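Local coordinates for protein putative transcriptional regulator (Clostridium difficile, PDB 3QI7) that is of uncharacterised function but has a periplasmic-binding-protein-like fold, is probably a lipoprotein, and may bind a small ligand such as a sugar, at residues Glu24-Val27 with Gln28-Val32; Lys125-Leu128 with Ser129-Asp133; Lys181-Cys184 with Lys185-Leu189; Asp204-Lys207 with Val208-Phe211; Phe293-Ser296 with Asn297-Gly300. One frame throughout, in Å; residues are numbered along the deposited sequence. Where two conformers were deposited one is given.

Contact 1. Residues Glu24-Val27 with Gln28-Val32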
loop_
_atom_site.group_PDB
_atom_site.type_symbol
_atom_site.label_atom_id
_atom_site.label_comp_id
_atom_site.label_asym_id
_atom_site.label_seq_id
_atom_site.Cartn_x
_atom_site.Cartn_y
_atom_site.Cartn_z
ATOM N N GLU A 24 -10.289 -5.964 -10.546
ATOM C CA GLU A 24 -9.544 -6.653 -9.495
ATOM C C GLU A 24 -8.799 -5.676 -8.560
ATOM O O GLU A 24 -8.885 -5.813 -7.341
ATOM C CB GLU A 24 -8.556 -7.638 -10.124
ATOM C CG GLU A 24 -9.194 -8.755 -10.943
ATOM C CD GLU A 24 -8.196 -9.792 -11.416
ATOM O OE1 GLU A 24 -6.980 -9.511 -11.393
ATOM O OE2 GLU A 24 -8.631 -10.905 -11.831
ATOM N N ASN A 25 -8.078 -4.695 -9.133
ATOM C CA ASN A 25 -7.278 -3.710 -8.372
ATOM C C ASN A 25 -7.613 -2.280 -8.817
ATOM O O ASN A 25 -6.884 -1.675 -9.584
ATOM C CB ASN A 25 -5.770 -3.972 -8.548
ATOM C CG ASN A 25 -5.289 -5.231 -7.827
ATOM O OD1 ASN A 25 -6.029 -5.850 -7.045
ATOM N ND2 ASN A 25 -4.062 -5.643 -8.120
ATOM N N LYS A 26 -8.737 -1.753 -8.343
ATOM C CA LYS A 26 -9.249 -0.481 -8.826
ATOM C C LYS A 26 -8.306 0.670 -8.530
ATOM O O LYS A 26 -8.063 1.548 -9.379
ATOM C CB LYS A 26 -10.625 -0.207 -8.212
ATOM C CG LYS A 26 -11.236 1.095 -8.640
ATOM C CD LYS A 26 -12.682 1.202 -8.105
ATOM C CE LYS A 26 -13.376 2.446 -8.647
ATOM N NZ LYS A 26 -14.784 2.644 -8.097
ATOM N N VAL A 27 -7.749 0.672 -7.320
ATOM C CA VAL A 27 -6.883 1.773 -6.900
ATOM C C VAL A 27 -5.606 1.847 -7.764
ATOM O O VAL A 27 -5.254 2.911 -8.265
ATOM C CB VAL A 27 -6.543 1.701 -5.362
ATOM C CG1 VAL A 27 -5.358 2.637 -5.019
ATOM C CG2 VAL A 27 -7.782 2.106 -4.531
ATOM N N GLN A 28 -4.921 0.719 -7.927
ATOM C CA GLN A 28 -3.725 0.665 -8.752
ATOM C C GLN A 28 -4.032 1.074 -10.196
ATOM O O GLN A 28 -3.272 1.847 -10.821
ATOM C CB GLN A 28 -3.113 -0.750 -8.735
ATOM C CG GLN A 28 -2.585 -1.187 -7.378
ATOM C CD GLN A 28 -3.591 -2.021 -6.574
ATOM O OE1 GLN A 28 -4.818 -1.682 -6.407
ATOM N NE2 GLN A 28 -3.098 -3.131 -6.090
ATOM N N TYR A 29 -5.151 0.557 -10.721
ATOM C CA TYR A 29 -5.516 0.779 -12.127
ATOM C C TYR A 29 -5.775 2.265 -12.390
ATOM O O TYR A 29 -5.204 2.884 -13.335
ATOM C CB TYR A 29 -6.729 -0.067 -12.493
ATOM C CG TYR A 29 -7.083 -0.014 -13.962
ATOM C CD1 TYR A 29 -7.748 1.092 -14.509
ATOM C CD2 TYR A 29 -6.752 -1.064 -14.806
ATOM C CE1 TYR A 29 -8.043 1.155 -15.845
ATOM C CE2 TYR A 29 -7.079 -1.018 -16.140
ATOM C CZ TYR A 29 -7.728 0.094 -16.656
ATOM O OH TYR A 29 -8.039 0.127 -18.005
ATOM N N ASN A 30 -6.618 2.845 -11.541
ATOM C CA ASN A 30 -6.974 4.242 -11.685
ATOM C C ASN A 30 -5.841 5.222 -11.366
ATOM O O ASN A 30 -5.795 6.283 -11.989
ATOM C CB ASN A 30 -8.242 4.571 -10.902
ATOM C CG ASN A 30 -9.510 4.029 -11.564
ATOM O OD1 ASN A 30 -9.505 3.631 -12.725
ATOM N ND2 ASN A 30 -10.624 4.052 -10.827
HETATM N N MSE A 31 -4.933 4.891 -10.437
HETATM C CA MSE A 31 -3.774 5.759 -10.194
HETATM C C MSE A 31 -2.885 5.840 -11.444
HETATM O O MSE A 31 -2.486 6.939 -11.849
HETATM C CB MSE A 31 -2.961 5.308 -8.973
HETATM C CG MSE A 31 -1.594 6.017 -8.795
HETATM SE SE MSE A 31 -1.710 7.972 -8.745
HETATM C CE MSE A 31 -3.087 8.109 -7.355
ATOM N N VAL A 32 -2.581 4.690 -12.050
ATOM C CA VAL A 32 -1.820 4.658 -13.303
ATOM C C VAL A 32 -2.505 5.493 -14.397
ATOM O O VAL A 32 -1.858 6.275 -15.117
ATOM C CB VAL A 32 -1.603 3.192 -13.773
ATOM C CG1 VAL A 32 -0.965 3.142 -15.117
ATOM C CG2 VAL A 32 -0.718 2.420 -12.751
#
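Three backbone hydrogen bonds join the carbonyls of N25, K26 and V27 to the amides that follow four residues later, and they form the first turn of helix 26-42. Y29 N bonds N25 O and M31 N bonds V27 O, while N30 N meets K26 O at 2.9 Å with the straightest N-H of the three (168°). N25 holds the N-cap position, although its side chain makes no capping bond. Instead its amide lies stacked on that of Q28, the two planes only 8° apart. Q28 OE1 sits 3.3 Å from N25 CB, and Q28 NE2 lies 3.5 Å from N25 CG. A bend at chi2 (96°) folds the Q28 amide back over its partner rather than letting the chain run outward. The extended aliphatic chain of K26 passes the amide end of N30, with K26 CG 3.7 Å from N30 ND2. Beyond the turn, V27 and Q28 touch D307 of helix 306-324, the ring of Y29 meets that of H61, and V32 packs on strands 13-19 and 57-63. Between these two segments the hydrogen bonding is thus all main chain, while the N25 and Q28 amides meet through their flat faces by van der Waals contact.

Contact 2. Residues Lys125-Leu128 with Ser129-Asp133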
loop_
_atom_site.group_PDB
_atom_site.type_symbol
_atom_site.label_atom_id
_atom_site.label_comp_id
_atom_site.label_asym_id
_atom_site.label_seq_id
_atom_site.Cartn_x
_atom_site.Cartn_y
_atom_site.Cartn_z
ATOM N N LYS A 125 11.411 -11.981 -1.980
ATOM C CA LYS A 125 12.062 -10.672 -1.943
ATOM C C LYS A 125 13.547 -10.732 -2.306
ATOM O O LYS A 125 14.108 -9.796 -2.868
ATOM C CB LYS A 125 11.890 -10.040 -0.579
ATOM C CG LYS A 125 10.469 -9.517 -0.338
ATOM C CD LYS A 125 10.234 -9.193 1.131
ATOM C CE LYS A 125 8.753 -8.883 1.385
ATOM N NZ LYS A 125 8.625 -7.740 2.290
ATOM N N ASN A 126 14.188 -11.828 -1.947
ATOM C CA ASN A 126 15.584 -12.027 -2.317
ATOM C C ASN A 126 15.740 -12.190 -3.835
ATOM O O ASN A 126 16.680 -11.676 -4.449
ATOM C CB ASN A 126 16.153 -13.235 -1.571
ATOM C CG ASN A 126 16.252 -12.985 -0.082
ATOM O OD1 ASN A 126 17.299 -12.571 0.415
ATOM N ND2 ASN A 126 15.147 -13.161 0.625
ATOM N N GLN A 127 14.806 -12.920 -4.437
ATOM C CA GLN A 127 14.800 -13.120 -5.885
ATOM C C GLN A 127 14.532 -11.801 -6.600
ATOM O O GLN A 127 15.176 -11.466 -7.590
ATOM C CB GLN A 127 13.727 -14.131 -6.252
ATOM C CG GLN A 127 13.992 -15.522 -5.732
ATOM C CD GLN A 127 14.960 -16.225 -6.611
ATOM O OE1 GLN A 127 14.658 -16.501 -7.779
ATOM N NE2 GLN A 127 16.145 -16.503 -6.085
ATOM N N LEU A 128 13.570 -11.043 -6.086
ATOM C CA LEU A 128 13.314 -9.707 -6.610
ATOM C C LEU A 128 14.584 -8.833 -6.596
ATOM O O LEU A 128 14.886 -8.129 -7.567
ATOM C CB LEU A 128 12.210 -9.032 -5.796
ATOM C CG LEU A 128 10.759 -9.466 -6.027
ATOM C CD1 LEU A 128 9.808 -8.711 -5.079
ATOM C CD2 LEU A 128 10.298 -9.227 -7.468
ATOM N N SER A 129 15.333 -8.879 -5.503
ATOM C CA SER A 129 16.533 -8.046 -5.381
ATOM C C SER A 129 17.580 -8.431 -6.427
ATOM O O SER A 129 18.237 -7.550 -7.017
ATOM C CB SER A 129 17.129 -8.155 -3.975
ATOM O OG SER A 129 18.394 -7.506 -3.900
ATOM N N GLN A 130 17.741 -9.740 -6.645
ATOM C CA GLN A 130 18.731 -10.262 -7.594
ATOM C C GLN A 130 18.372 -9.860 -9.027
ATOM O O GLN A 130 19.236 -9.468 -9.790
ATOM C CB GLN A 130 18.830 -11.799 -7.479
ATOM C CG GLN A 130 20.068 -12.427 -8.157
ATOM C CD GLN A 130 20.112 -13.958 -8.059
ATOM O OE1 GLN A 130 19.427 -14.571 -7.244
ATOM N NE2 GLN A 130 20.928 -14.568 -8.898
ATOM N N PHE A 131 17.085 -9.944 -9.378
ATOM C CA PHE A 131 16.696 -9.908 -10.819
ATOM C C PHE A 131 15.951 -8.661 -11.295
ATOM O O PHE A 131 15.759 -8.503 -12.499
ATOM C CB PHE A 131 15.868 -11.158 -11.175
ATOM C CG PHE A 131 16.620 -12.447 -11.006
ATOM C CD1 PHE A 131 17.742 -12.709 -11.763
ATOM C CD2 PHE A 131 16.200 -13.395 -10.073
ATOM C CE1 PHE A 131 18.446 -13.904 -11.596
ATOM C CE2 PHE A 131 16.893 -14.585 -9.896
ATOM C CZ PHE A 131 18.016 -14.844 -10.660
ATOM N N VAL A 132 15.528 -7.802 -10.369
ATOM C CA VAL A 132 14.807 -6.563 -10.710
ATOM C C VAL A 132 15.616 -5.377 -10.199
ATOM O O VAL A 132 16.157 -5.422 -9.075
ATOM C CB VAL A 132 13.369 -6.575 -10.097
ATOM C CG1 VAL A 132 12.613 -5.286 -10.423
ATOM C CG2 VAL A 132 12.586 -7.832 -10.560
ATOM N N ASP A 133 15.727 -4.308 -10.995
ATOM C CA ASP A 133 16.636 -3.190 -10.634
ATOM C C ASP A 133 16.284 -2.458 -9.307
ATOM O O ASP A 133 17.155 -2.265 -8.469
ATOM C CB ASP A 133 16.708 -2.134 -11.758
ATOM C CG ASP A 133 17.197 -2.699 -13.077
ATOM O OD1 ASP A 133 18.089 -3.565 -13.049
ATOM O OD2 ASP A 133 16.694 -2.260 -14.160
#
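Q127 lays its side-chain amide alongside the ring of F131, one turn further along helix 125-131. Its OE1 comes in at the ring edge, in the ring plane, 3.6 Å from F131 CE2, and the amide is turned 68° against the ring. Bending at chi2 (-80°) brings the Q127 amide round to this edge. Q130 is modelled in two conformers; in the one described here it covers one face of the same ring from within its own segment, its CG 4.0 Å above the ring centre. In that conformer the side chains of Q127 and Q130 run side by side with their amide planes nearly perpendicular, and Q127 NE2 stays 4.0 Å from Q130 OE1. This cluster occupies the last turn of the helix that connects strand 115-118 to strand 134-137 in a beta-alpha-beta unit, and both Q127 and F131 also touch L101 of the neighbouring helix 101-110. The turn is closed by backbone bonds from S129 N to K125 O, Q130 N to N126 O and F131 N to Q127 O. The last of the series is V132 N to L128 O, 2.9 Å long, made by the first residue to leave helical geometry; F131 N adds a weak bond to the same L128 carbonyl. L128 and V132 also lie side by side, with L128 CD2 4.1 Å from V132 CG2, in an apolar contact on a buried part of the turn. The hydroxyl of S129, in one of its two conformers, is engaged by N360 OD1, and D133, just past the helix, forms a salt bridge to K108.

Contact 3. Residues Lys181-Cys184 with Lys185-Leu189; sequences KETC and KNIGL
Backbone hydrogen bonds carry most of the contact between K181-C184 and the residues that end helix 171-186. K185 N to K181 O and N186 N to E182 O continue the helical pattern, and I187 N reaches T183 O at 3.0 Å as the chain begins to leave it. The carbonyl of C184 then accepts L189 N at 2.9 Å, a bond spanning five residues, together with a weak one from I187 N. Between these donors the chain reverses through G188, whose phi is positive (66°).

Apolar contact is made by the cysteine, with C184 SG 3.9 Å from L189 CD2.

Several side-chain carbons rest on carbonyl oxygens in van der Waals contact. C184 CB approaches L189 O at 3.2 Å. I187 has CG1 between its backbone N and carbonyl carbon (chi1 69°), which lays CG1 against T183 O at 3.3 Å. N186 curls back beside E182 O, with its CG 3.5 Å from that oxygen. T183 itself packs on helix 140-153, its hydroxyl bonded to M179 O.

This turn leads from helix 171-186 into strand 191-196 of a beta-alpha-beta unit, and C184 also touches F191 at the start of that strand. One good and one weak amide bond to C184 O, with L189 laid against the buried thiol, suggest that the helix end is held by the main chain and by burial.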
loop_
_atom_site.group_PDB
_atom_site.type_symbol
_atom_site.label_atom_id
_atom_site.label_comp_id
_atom_site.label_asym_id
_atom_site.label_seq_id
_atom_site.Cartn_x
_atom_site.Cartn_y
_atom_site.Cartn_z
ATOM N N LYS A 181 3.036 -7.885 18.914
ATOM C CA LYS A 181 3.073 -8.458 20.271
ATOM C C LYS A 181 4.369 -8.138 20.994
ATOM O O LYS A 181 4.360 -7.776 22.174
ATOM C CB LYS A 181 2.887 -9.990 20.222
ATOM C CG LYS A 181 2.675 -10.657 21.556
ATOM C CD LYS A 181 2.434 -12.178 21.391
ATOM C CE LYS A 181 2.112 -12.836 22.728
ATOM N NZ LYS A 181 1.889 -14.319 22.599
ATOM N N GLU A 182 5.472 -8.274 20.277
ATOM C CA GLU A 182 6.811 -8.043 20.822
ATOM C C GLU A 182 6.976 -6.563 21.123
ATOM O O GLU A 182 7.423 -6.164 22.228
ATOM C CB GLU A 182 7.834 -8.531 19.794
ATOM C CG GLU A 182 9.296 -8.370 20.105
ATOM C CD GLU A 182 10.148 -8.900 18.939
ATOM O OE1 GLU A 182 9.845 -10.020 18.456
ATOM O OE2 GLU A 182 11.082 -8.189 18.483
ATOM N N THR A 183 6.574 -5.740 20.165
ATOM C CA THR A 183 6.668 -4.306 20.354
ATOM C C THR A 183 5.821 -3.852 21.549
ATOM O O THR A 183 6.326 -3.105 22.412
ATOM C CB THR A 183 6.337 -3.499 19.083
ATOM O OG1 THR A 183 7.212 -3.883 18.006
ATOM C CG2 THR A 183 6.527 -1.978 19.355
ATOM N N CYS A 184 4.558 -4.283 21.608
ATOM C CA CYS A 184 3.697 -3.994 22.761
ATOM C C CYS A 184 4.361 -4.378 24.099
ATOM O O CYS A 184 4.249 -3.654 25.080
ATOM C CB CYS A 184 2.335 -4.691 22.629
ATOM S SG CYS A 184 1.199 -3.923 21.492
ATOM N N LYS A 185 5.040 -5.523 24.121
ATOM C CA LYS A 185 5.774 -5.959 25.308
ATOM C C LYS A 185 6.884 -4.979 25.682
ATOM O O LYS A 185 7.034 -4.632 26.865
ATOM C CB LYS A 185 6.368 -7.365 25.134
ATOM C CG LYS A 185 6.872 -7.974 26.469
ATOM C CD LYS A 185 8.389 -8.328 26.461
ATOM C CE LYS A 185 8.671 -9.798 26.150
ATOM N NZ LYS A 185 8.817 -10.671 27.371
ATOM N N ASN A 186 7.649 -4.519 24.688
ATOM C CA ASN A 186 8.743 -3.599 24.939
ATOM C C ASN A 186 8.290 -2.221 25.440
ATOM O O ASN A 186 9.026 -1.579 26.199
ATOM C CB ASN A 186 9.590 -3.388 23.674
ATOM C CG ASN A 186 10.405 -4.612 23.291
ATOM O OD1 ASN A 186 10.741 -5.424 24.131
ATOM N ND2 ASN A 186 10.738 -4.734 22.001
ATOM N N ILE A 187 7.096 -1.778 25.028
ATOM C CA ILE A 187 6.608 -0.434 25.335
ATOM C C ILE A 187 5.483 -0.423 26.387
ATOM O O ILE A 187 4.797 0.574 26.571
ATOM C CB ILE A 187 6.189 0.311 24.036
ATOM C CG1 ILE A 187 4.936 -0.279 23.389
ATOM C CG2 ILE A 187 7.363 0.271 23.056
ATOM C CD1 ILE A 187 4.401 0.458 22.153
ATOM N N GLY A 188 5.276 -1.548 27.048
ATOM C CA GLY A 188 4.331 -1.599 28.151
ATOM C C GLY A 188 2.903 -1.391 27.747
ATOM O O GLY A 188 2.140 -0.808 28.504
ATOM N N LEU A 189 2.534 -1.863 26.558
ATOM C CA LEU A 189 1.143 -1.808 26.095
ATOM C C LEU A 189 0.516 -3.200 26.175
ATOM O O LEU A 189 0.876 -4.097 25.404
ATOM C CB LEU A 189 1.072 -1.316 24.645
ATOM C CG LEU A 189 -0.294 -1.182 23.941
ATOM C CD1 LEU A 189 -1.332 -0.496 24.853
ATOM C CD2 LEU A 189 -0.112 -0.418 22.630
#

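Contact 4. Residues Asp204-Lys207 with Val208-Phe211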
loop_
_atom_site.group_PDB
_atom_site.type_symbol
_atom_site.label_atom_id
_atom_site.label_comp_id
_atom_site.label_asym_id
_atom_site.label_seq_id
_atom_site.Cartn_x
_atom_site.Cartn_y
_atom_site.Cartn_z
ATOM N N ASP A 204 -20.776 -16.899 7.125
ATOM C CA ASP A 204 -19.840 -16.707 8.223
ATOM C C ASP A 204 -19.532 -15.245 8.506
ATOM O O ASP A 204 -19.153 -14.906 9.621
ATOM C CB ASP A 204 -18.546 -17.473 7.946
ATOM C CG ASP A 204 -18.753 -18.972 7.919
ATOM O OD1 ASP A 204 -19.568 -19.469 8.731
ATOM O OD2 ASP A 204 -18.113 -19.645 7.085
ATOM N N LYS A 205 -19.692 -14.384 7.498
ATOM C CA LYS A 205 -19.443 -12.961 7.658
ATOM C C LYS A 205 -20.316 -12.331 8.739
ATOM O O LYS A 205 -19.799 -11.627 9.612
ATOM C CB LYS A 205 -19.649 -12.212 6.328
ATOM C CG LYS A 205 -18.548 -12.466 5.316
ATOM C CD LYS A 205 -18.460 -11.335 4.282
ATOM C CE LYS A 205 -17.186 -11.434 3.451
ATOM N NZ LYS A 205 -17.141 -12.725 2.695
ATOM N N ASN A 206 -21.637 -12.557 8.696
ATOM C CA ASN A 206 -22.490 -12.019 9.755
ATOM C C ASN A 206 -22.157 -12.613 11.144
ATOM O O ASN A 206 -22.361 -11.950 12.161
ATOM C CB ASN A 206 -23.992 -12.193 9.450
ATOM C CG ASN A 206 -24.562 -11.069 8.562
ATOM O OD1 ASN A 206 -24.082 -9.911 8.555
ATOM N ND2 ASN A 206 -25.618 -11.408 7.827
ATOM N N LYS A 207 -21.671 -13.858 11.186
ATOM C CA LYS A 207 -21.198 -14.465 12.438
ATOM C C LYS A 207 -19.968 -13.686 12.934
ATOM O O LYS A 207 -19.873 -13.341 14.121
ATOM C CB LYS A 207 -20.881 -15.958 12.254
ATOM C CG LYS A 207 -22.091 -16.821 11.903
ATOM C CD LYS A 207 -21.699 -18.301 11.783
ATOM C CE LYS A 207 -22.885 -19.229 12.024
ATOM N NZ LYS A 207 -24.045 -18.912 11.140
ATOM N N VAL A 208 -19.044 -13.372 12.028
ATOM C CA VAL A 208 -17.888 -12.565 12.386
ATOM C C VAL A 208 -18.276 -11.168 12.917
ATOM O O VAL A 208 -17.788 -10.730 13.972
ATOM C CB VAL A 208 -16.912 -12.417 11.207
ATOM C CG1 VAL A 208 -15.830 -11.338 11.521
ATOM C CG2 VAL A 208 -16.303 -13.790 10.865
ATOM N N LYS A 209 -19.148 -10.480 12.182
ATOM C CA LYS A 209 -19.722 -9.215 12.637
ATOM C C LYS A 209 -20.310 -9.304 14.046
ATOM O O LYS A 209 -20.002 -8.472 14.892
ATOM C CB LYS A 209 -20.794 -8.739 11.660
ATOM C CG LYS A 209 -21.430 -7.426 12.067
ATOM C CD LYS A 209 -22.558 -7.041 11.127
ATOM C CE LYS A 209 -22.048 -6.365 9.867
ATOM N NZ LYS A 209 -23.251 -5.989 9.049
ATOM N N GLN A 210 -21.150 -10.301 14.307
ATOM C CA GLN A 210 -21.742 -10.456 15.655
ATOM C C GLN A 210 -20.679 -10.741 16.705
ATOM O O GLN A 210 -20.723 -10.207 17.810
ATOM C CB GLN A 210 -22.810 -11.553 15.708
ATOM C CG GLN A 210 -24.066 -11.184 14.939
ATOM C CD GLN A 210 -25.313 -11.937 15.382
ATOM O OE1 GLN A 210 -26.093 -12.423 14.545
ATOM N NE2 GLN A 210 -25.526 -12.018 16.704
ATOM N N PHE A 211 -19.717 -11.581 16.345
ATOM C CA PHE A 211 -18.631 -11.917 17.245
ATOM C C PHE A 211 -17.847 -10.643 17.626
ATOM O O PHE A 211 -17.570 -10.385 18.837
ATOM C CB PHE A 211 -17.702 -12.958 16.608
ATOM C CG PHE A 211 -16.532 -13.326 17.479
ATOM C CD1 PHE A 211 -15.371 -12.571 17.451
ATOM C CD2 PHE A 211 -16.606 -14.415 18.357
ATOM C CE1 PHE A 211 -14.302 -12.891 18.269
ATOM C CE2 PHE A 211 -15.534 -14.739 19.175
ATOM C CZ PHE A 211 -14.396 -13.978 19.145
#
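This is a surface contact between two successive turns of helix 203-223, D204-K207 and V208-F211, held by consecutive backbone hydrogen bonds. V208 N bonds D204 O, Q210 N bonds N206 O, and K209 N meets K205 O at 2.9 Å in an almost straight bond (175°). The shortest, F211 N to K207 O, is 2.8 Å. Side chains add little beyond this. N206 and K209 run side by side in the same direction, with N206 OD1 4.0 Å from K209 NZ, too far for a close polar pairing. The bend at chi3 of K209 (-82°) turns its ammonium end to the N206 side. V208 holds CG2 against D204 O at 3.3 Å, while Q210 CG rests 3.3 Å from N206 O. The charged ends look to residues just before D204: K205 forms a salt bridge with E202, and D204 OD2 accepts the amides of N200 and T201. On the inner side, V208 lies on I199 and F211 reaches V194 and T196, whereas K205, N206 and K209 touch Y235, so this part of the helix meets both strand 191-196 and helix 234-247.

Contact 5. Residues Phe293-Ser296 with Asn297-Gly300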
loop_
_atom_site.group_PDB
_atom_site.type_symbol
_atom_site.label_atom_id
_atom_site.label_comp_id
_atom_site.label_asym_id
_atom_site.label_seq_id
_atom_site.Cartn_x
_atom_site.Cartn_y
_atom_site.Cartn_z
ATOM N N PHE A 293 -18.337 13.988 14.994
ATOM C CA PHE A 293 -18.752 12.773 15.674
ATOM C C PHE A 293 -18.021 12.594 17.020
ATOM O O PHE A 293 -18.106 11.540 17.647
ATOM C CB PHE A 293 -18.502 11.525 14.795
ATOM C CG PHE A 293 -19.269 11.500 13.476
ATOM C CD1 PHE A 293 -20.420 12.274 13.267
ATOM C CD2 PHE A 293 -18.843 10.644 12.456
ATOM C CE1 PHE A 293 -21.102 12.219 12.059
ATOM C CE2 PHE A 293 -19.518 10.590 11.241
ATOM C CZ PHE A 293 -20.661 11.382 11.047
ATOM N N GLY A 294 -17.296 13.610 17.461
ATOM C CA GLY A 294 -16.586 13.532 18.744
ATOM C C GLY A 294 -15.394 12.586 18.679
ATOM O O GLY A 294 -15.015 12.000 19.686
HETATM N N MSE A 295 -14.796 12.451 17.502
HETATM C CA MSE A 295 -13.726 11.455 17.295
HETATM C C MSE A 295 -12.367 12.032 16.915
HETATM O O MSE A 295 -11.489 11.309 16.395
HETATM C CB MSE A 295 -14.173 10.434 16.252
HETATM C CG MSE A 295 -15.290 9.544 16.716
HETATM SE SE MSE A 295 -14.764 8.390 18.126
HETATM C CE MSE A 295 -13.538 7.178 17.137
ATOM N N SER A 296 -12.144 13.303 17.197
ATOM C CA SER A 296 -10.836 13.908 16.910
ATOM C C SER A 296 -9.714 13.232 17.715
ATOM O O SER A 296 -9.867 12.881 18.889
ATOM C CB SER A 296 -10.856 15.428 17.140
ATOM O OG SER A 296 -11.575 16.067 16.072
ATOM N N ASN A 297 -8.602 13.026 17.029
ATOM C CA ASN A 297 -7.438 12.360 17.552
ATOM C C ASN A 297 -7.672 10.897 17.990
ATOM O O ASN A 297 -6.875 10.370 18.743
ATOM C CB ASN A 297 -6.801 13.208 18.648
ATOM C CG ASN A 297 -6.431 14.632 18.158
ATOM O OD1 ASN A 297 -7.068 15.615 18.537
ATOM N ND2 ASN A 297 -5.416 14.732 17.314
ATOM N N ARG A 298 -8.727 10.243 17.469
ATOM C CA ARG A 298 -9.010 8.821 17.745
ATOM C C ARG A 298 -8.772 7.857 16.579
ATOM O O ARG A 298 -8.711 6.644 16.780
ATOM C CB ARG A 298 -10.464 8.681 18.209
ATOM C CG ARG A 298 -10.847 9.584 19.384
ATOM C CD ARG A 298 -9.966 9.337 20.597
ATOM N NE ARG A 298 -10.404 8.186 21.386
ATOM C CZ ARG A 298 -9.866 7.824 22.544
ATOM N NH1 ARG A 298 -8.811 8.476 23.036
ATOM N NH2 ARG A 298 -10.362 6.780 23.200
ATOM N N LEU A 299 -8.552 8.396 15.384
ATOM C CA LEU A 299 -8.582 7.616 14.128
ATOM C C LEU A 299 -7.407 8.051 13.287
ATOM O O LEU A 299 -7.162 9.274 13.119
ATOM C CB LEU A 299 -9.883 7.892 13.343
ATOM C CG LEU A 299 -11.210 7.669 14.038
ATOM C CD1 LEU A 299 -12.386 8.218 13.224
ATOM C CD2 LEU A 299 -11.418 6.159 14.376
ATOM N N GLY A 300 -6.647 7.077 12.800
ATOM C CA GLY A 300 -5.470 7.370 11.992
ATOM C C GLY A 300 -5.343 6.597 10.687
ATOM O O GLY A 300 -6.188 5.765 10.317
HETATM O O HOH W 1 -9.548 11.051 14.799
#
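A type II beta turn from M295 to R298 carries N297 with positive phi (61°) at its third position, where glycine is preferred and asparagine is well tolerated, shortly after a helix that itself ends through a positive-phi glycine. That glycine, G294, is the C-prime residue of a Schellman motif terminating helix 279-292, in which M295 N bonds A290 O and G294 N bonds K291 O. The beta turn is closed by R298 N to M295 O at 3.1 Å, and its donor stands well above the carbonyl plane, 44° out of it. A water accepts L299 N at 2.9 Å; its very close approach to M295 O is doubtful as a bond. Selenomethionine M295 folds over the turn, bent at chi2 and chi3, and its methyl CE touches both R298 CB and L299 CD2, each 3.6 Å away. Both side chains cross M295 at about a right angle. R298 closes the turn, with its CB 3.4 Å from M295 O and its CG 3.5 Å from S296 O, and then leads away to a salt bridge with D226 and a bond to K248 O. The positive phi of N297 brings its CB near S296 O. The loop passes from helix 279-292 into strand 300-301. M295 packs on A244 and L245 of helix 234-247, L299 on L241 of the same helix and on Y263 of helix 263-267, and the backbones of R298 and G300 pair with V251.

Along the chain the five contacts come in series, from contact 1 to contact 5, and none touches another. Contacts 1 and 2 lie by the larger mixed sheet, contact 1 on helix 26-42 and contact 2 on helix 125-131, with centres about 24 Å apart. Contacts 3 and 4 belong to helices flanking strand 191-196 of the three-stranded parallel sheet, about 29 Å between centres. Contact 5 leads into strand 300-301 of the mixed sheet, yet packs on helix 234-247, which contact 4 also touches; its centre is about 41 Å from that of contact 2. Two sheets with flanking helices are consistent with the two-lobed periplasmic-binding-protein-like fold.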